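Local coordinates for protein Pre-mRNA-splicing factor SAD1 (Saccharomyces cerevisiae, PDB 4MSX) that promotes assembly of newly made U4 snRNA into the U4/U6 snRNP and is required for pre-mRNA splicing, although its ubiquitin-specific-protease domain is catalytically inactive, at residues L148-C160 against I229-K241. Residues are numbered along the deposited sequence; the frame is centred on the assembly and turned at random. Where two conformers were deposited one is given.
Sequences LNSIKFAAYPTYC and ICVKKIWSPKLFK
The Phe153 ring is sandwiched between Lys238, whose CE lies 3.7 Å above the centre of one face, and Pro157 CA over the opposite face. Lysine suits this cover: Lys238 CE makes a CH-pi contact, and Lys238 NZ, 3.9 Å from the Phe153 centroid, a cation-pi interaction. Ser236 OG meets the ring edge in plane while accepting the backbone N-H of Lys238 in an ST turn, which turns the chain at that edge. A chi1 of -168° swings the Phe153 ring out from its helix, CG opposite the main-chain N, onto this loop; an alanine here would probably leave the Lys238 ammonium without its aromatic partner and open a gap beside Pro157.

The Phe240 ring takes Ala154 CB on one face, 3.7 Å above its plane; the small methyl permits this approach. Ser150 OG, hydrogen-bonded to Arg71, sits at the Phe240 edge. Tyr159 OH donates a hydrogen bond to Lys232 O (2.6 Å), which lies at the tyrosine's edge, in plane. Lys232 NZ bonds to Phe212 O, Asn215 O and, through a water, Pro157 O.

Helix 146-155 thus packs mainly on loop 235-241, while Tyr156, Pro157 and Tyr159 pack on the C-terminal part of helix 222-234, joining zinc finger to USP domain; Tyr159 also touches helix 206-214.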
# COMPACT_ATOMS: atom_id res chain seq x y z
N LEU A 148 -11.37 13.01 22.49
CA LEU A 148 -12.05 11.80 22.05
C LEU A 148 -12.18 11.73 20.51
O LEU A 148 -12.04 10.63 19.91
CB LEU A 148 -13.41 11.69 22.71
CG LEU A 148 -13.34 11.52 24.25
CD1 LEU A 148 -14.72 11.21 24.85
CD2 LEU A 148 -12.34 10.43 24.63
N ASN A 149 -12.48 12.86 19.87
CA ASN A 149 -12.51 12.91 18.41
C ASN A 149 -11.17 12.41 17.87
O ASN A 149 -11.11 11.65 16.93
CB ASN A 149 -12.72 14.35 17.89
CG ASN A 149 -14.14 14.87 18.13
OD1 ASN A 149 -15.12 14.10 18.19
ND2 ASN A 149 -14.26 16.20 18.28
N SER A 150 -10.10 12.95 18.44
CA SER A 150 -8.74 12.63 18.04
C SER A 150 -8.50 11.12 18.12
O SER A 150 -7.94 10.51 17.22
CB SER A 150 -7.81 13.34 19.01
OG SER A 150 -6.45 13.07 18.80
N ILE A 151 -8.94 10.49 19.23
CA ILE A 151 -8.69 9.06 19.40
C ILE A 151 -9.52 8.22 18.49
O ILE A 151 -9.04 7.26 17.88
CB ILE A 151 -8.94 8.62 20.91
CG1 ILE A 151 -7.81 9.19 21.76
CG2 ILE A 151 -8.98 7.10 21.03
CD1 ILE A 151 -8.18 9.18 23.30
N LYS A 152 -10.77 8.62 18.30
CA LYS A 152 -11.64 7.86 17.42
C LYS A 152 -11.08 7.99 15.96
O LYS A 152 -11.17 7.05 15.16
CB LYS A 152 -13.05 8.44 17.44
CG LYS A 152 -14.09 7.60 16.72
CD LYS A 152 -15.47 8.21 16.94
CE LYS A 152 -16.55 7.48 16.18
NZ LYS A 152 -17.91 8.06 16.49
N PHE A 153 -10.51 9.14 15.65
CA PHE A 153 -9.96 9.34 14.29
C PHE A 153 -8.69 8.46 14.08
O PHE A 153 -8.45 7.95 12.97
CB PHE A 153 -9.59 10.77 14.12
CG PHE A 153 -9.28 11.15 12.68
CD1 PHE A 153 -8.03 10.86 12.12
CD2 PHE A 153 -10.23 11.81 11.91
CE1 PHE A 153 -7.73 11.24 10.80
CE2 PHE A 153 -9.92 12.20 10.56
CZ PHE A 153 -8.68 11.92 10.04
N ALA A 154 -7.89 8.28 15.13
CA ALA A 154 -6.71 7.41 15.06
C ALA A 154 -7.10 5.96 14.79
O ALA A 154 -6.35 5.21 14.12
CB ALA A 154 -5.87 7.49 16.39
N ALA A 155 -8.26 5.55 15.32
CA ALA A 155 -8.77 4.19 15.10
C ALA A 155 -9.46 4.02 13.73
O ALA A 155 -9.45 2.92 13.15
CB ALA A 155 -9.78 3.79 16.23
N TYR A 156 -10.05 5.10 13.21
CA TYR A 156 -10.83 5.01 11.99
C TYR A 156 -10.91 6.41 11.33
O TYR A 156 -11.83 7.13 11.56
CB TYR A 156 -12.21 4.46 12.34
CG TYR A 156 -13.06 4.20 11.13
CD1 TYR A 156 -12.93 2.99 10.45
CD2 TYR A 156 -13.96 5.14 10.64
CE1 TYR A 156 -13.67 2.71 9.32
CE2 TYR A 156 -14.73 4.86 9.48
CZ TYR A 156 -14.54 3.64 8.82
OH TYR A 156 -15.26 3.27 7.70
N PRO A 157 -9.88 6.81 10.57
CA PRO A 157 -9.84 8.14 9.95
C PRO A 157 -11.06 8.35 9.07
O PRO A 157 -11.52 7.40 8.44
CB PRO A 157 -8.54 8.11 9.11
CG PRO A 157 -7.66 7.11 9.86
CD PRO A 157 -8.65 6.04 10.31
N THR A 158 -11.58 9.58 9.08
CA THR A 158 -12.77 9.93 8.32
C THR A 158 -12.45 11.15 7.46
O THR A 158 -11.57 11.95 7.80
CB THR A 158 -13.99 10.27 9.23
OG1 THR A 158 -13.56 11.17 10.26
CG2 THR A 158 -14.58 9.00 9.86
N TYR A 159 -13.11 11.27 6.31
CA TYR A 159 -12.73 12.31 5.36
C TYR A 159 -14.01 12.81 4.68
O TYR A 159 -14.96 12.05 4.58
CB TYR A 159 -11.83 11.71 4.24
CG TYR A 159 -10.53 11.11 4.79
CD1 TYR A 159 -9.42 11.92 4.99
CD2 TYR A 159 -10.45 9.76 5.13
CE1 TYR A 159 -8.24 11.40 5.52
CE2 TYR A 159 -9.24 9.22 5.63
CZ TYR A 159 -8.16 10.06 5.83
OH TYR A 159 -6.96 9.63 6.33
N CYS A 160 -14.03 14.05 4.23
CA CYS A 160 -15.09 14.53 3.36
C CYS A 160 -14.41 14.95 2.07
O CYS A 160 -13.19 15.18 2.07
CB CYS A 160 -15.80 15.75 3.98
SG CYS A 160 -14.67 17.11 4.13
N ILE A 229 -9.46 0.29 5.83
CA ILE A 229 -8.88 0.98 6.96
C ILE A 229 -7.37 1.25 6.77
O ILE A 229 -6.88 2.29 7.20
CB ILE A 229 -9.25 0.23 8.31
CG1 ILE A 229 -10.77 0.43 8.57
CG2 ILE A 229 -8.38 0.73 9.45
CD1 ILE A 229 -11.39 -0.52 9.56
N CYS A 230 -6.61 0.30 6.19
CA CYS A 230 -5.19 0.58 5.89
C CYS A 230 -5.06 1.84 5.02
O CYS A 230 -4.18 2.70 5.25
CB CYS A 230 -4.57 -0.59 5.10
SG CYS A 230 -4.41 -2.10 6.18
N VAL A 231 -5.88 1.90 3.97
CA VAL A 231 -5.79 3.02 2.99
C VAL A 231 -6.17 4.32 3.72
O VAL A 231 -5.49 5.33 3.58
CB VAL A 231 -6.70 2.79 1.75
CG1 VAL A 231 -6.69 4.07 0.84
CG2 VAL A 231 -6.23 1.53 0.98
N LYS A 232 -7.21 4.26 4.56
CA LYS A 232 -7.57 5.46 5.35
C LYS A 232 -6.46 5.93 6.29
O LYS A 232 -6.25 7.15 6.47
CB LYS A 232 -8.84 5.22 6.15
CG LYS A 232 -10.10 5.04 5.25
CD LYS A 232 -11.24 4.47 6.15
CE LYS A 232 -12.46 4.01 5.41
NZ LYS A 232 -13.13 5.16 4.87
N LYS A 233 -5.73 4.99 6.89
CA LYS A 233 -4.62 5.41 7.74
C LYS A 233 -3.46 5.91 6.95
O LYS A 233 -2.76 6.82 7.42
CB LYS A 233 -4.13 4.20 8.62
CG LYS A 233 -5.17 3.88 9.71
CD LYS A 233 -4.82 2.54 10.46
CE LYS A 233 -5.79 2.37 11.66
NZ LYS A 233 -5.47 0.99 12.32
N ILE A 234 -3.19 5.29 5.78
CA ILE A 234 -2.03 5.75 4.98
C ILE A 234 -2.15 7.26 4.68
O ILE A 234 -1.14 7.99 4.62
CB ILE A 234 -1.95 4.93 3.68
CG1 ILE A 234 -1.34 3.54 4.04
CG2 ILE A 234 -1.16 5.67 2.55
CD1 ILE A 234 -1.54 2.52 2.88
N TRP A 235 -3.39 7.72 4.52
CA TRP A 235 -3.62 9.14 4.16
C TRP A 235 -3.89 10.04 5.39
O TRP A 235 -4.12 11.24 5.24
CB TRP A 235 -4.77 9.26 3.12
CG TRP A 235 -4.18 8.90 1.78
CD1 TRP A 235 -4.22 7.67 1.14
CD2 TRP A 235 -3.40 9.75 0.96
NE1 TRP A 235 -3.50 7.74 -0.07
CE2 TRP A 235 -2.98 9.01 -0.18
CE3 TRP A 235 -3.01 11.10 1.08
CZ2 TRP A 235 -2.18 9.60 -1.21
CZ3 TRP A 235 -2.22 11.67 0.09
CH2 TRP A 235 -1.83 10.92 -1.07
N SER A 236 -3.87 9.47 6.60
CA SER A 236 -4.30 10.27 7.73
C SER A 236 -3.41 11.48 7.95
O SER A 236 -2.18 11.35 8.04
CB SER A 236 -4.34 9.43 9.03
OG SER A 236 -4.45 10.34 10.11
N PRO A 237 -4.00 12.68 8.03
CA PRO A 237 -3.20 13.88 8.34
C PRO A 237 -3.05 14.12 9.87
O PRO A 237 -2.51 15.16 10.26
CB PRO A 237 -4.04 15.04 7.72
CG PRO A 237 -5.46 14.60 7.91
CD PRO A 237 -5.41 13.01 7.77
N LYS A 238 -3.51 13.19 10.70
CA LYS A 238 -3.43 13.35 12.17
C LYS A 238 -2.84 12.11 12.90
O LYS A 238 -3.23 11.78 14.03
CB LYS A 238 -4.85 13.62 12.70
CG LYS A 238 -5.38 14.99 12.28
CD LYS A 238 -6.93 15.04 12.17
CE LYS A 238 -7.69 14.52 13.36
NZ LYS A 238 -9.16 14.93 13.33
N LEU A 239 -1.91 11.42 12.26
CA LEU A 239 -1.32 10.22 12.87
C LEU A 239 -0.67 10.54 14.21
O LEU A 239 0.00 11.54 14.33
CB LEU A 239 -0.22 9.68 11.93
CG LEU A 239 -0.74 9.08 10.62
CD1 LEU A 239 0.44 8.71 9.68
CD2 LEU A 239 -1.59 7.83 10.92
N PHE A 240 -0.76 9.63 15.18
CA PHE A 240 -0.03 9.85 16.44
C PHE A 240 1.46 9.68 16.24
O PHE A 240 2.25 10.41 16.83
CB PHE A 240 -0.57 8.91 17.51
CG PHE A 240 -1.97 9.29 17.99
CD1 PHE A 240 -2.59 10.46 17.55
CD2 PHE A 240 -2.67 8.46 18.88
CE1 PHE A 240 -3.89 10.81 17.98
CE2 PHE A 240 -3.97 8.79 19.32
CZ PHE A 240 -4.58 9.96 18.88
N LYS A 241 1.84 8.72 15.40
CA LYS A 241 3.23 8.60 15.00
C LYS A 241 3.28 8.42 13.48
O LYS A 241 2.41 7.79 12.89
CB LYS A 241 3.92 7.41 15.69
CG LYS A 241 3.23 6.09 15.48
CD LYS A 241 3.81 5.03 16.48
CE LYS A 241 3.22 3.64 16.23
NZ LYS A 241 1.72 3.61 16.37
O HOH W 1 -6.20 11.72 15.46
O HOH W 2 -7.91 0.76 13.64
O HOH W 3 -13.83 6.82 7.01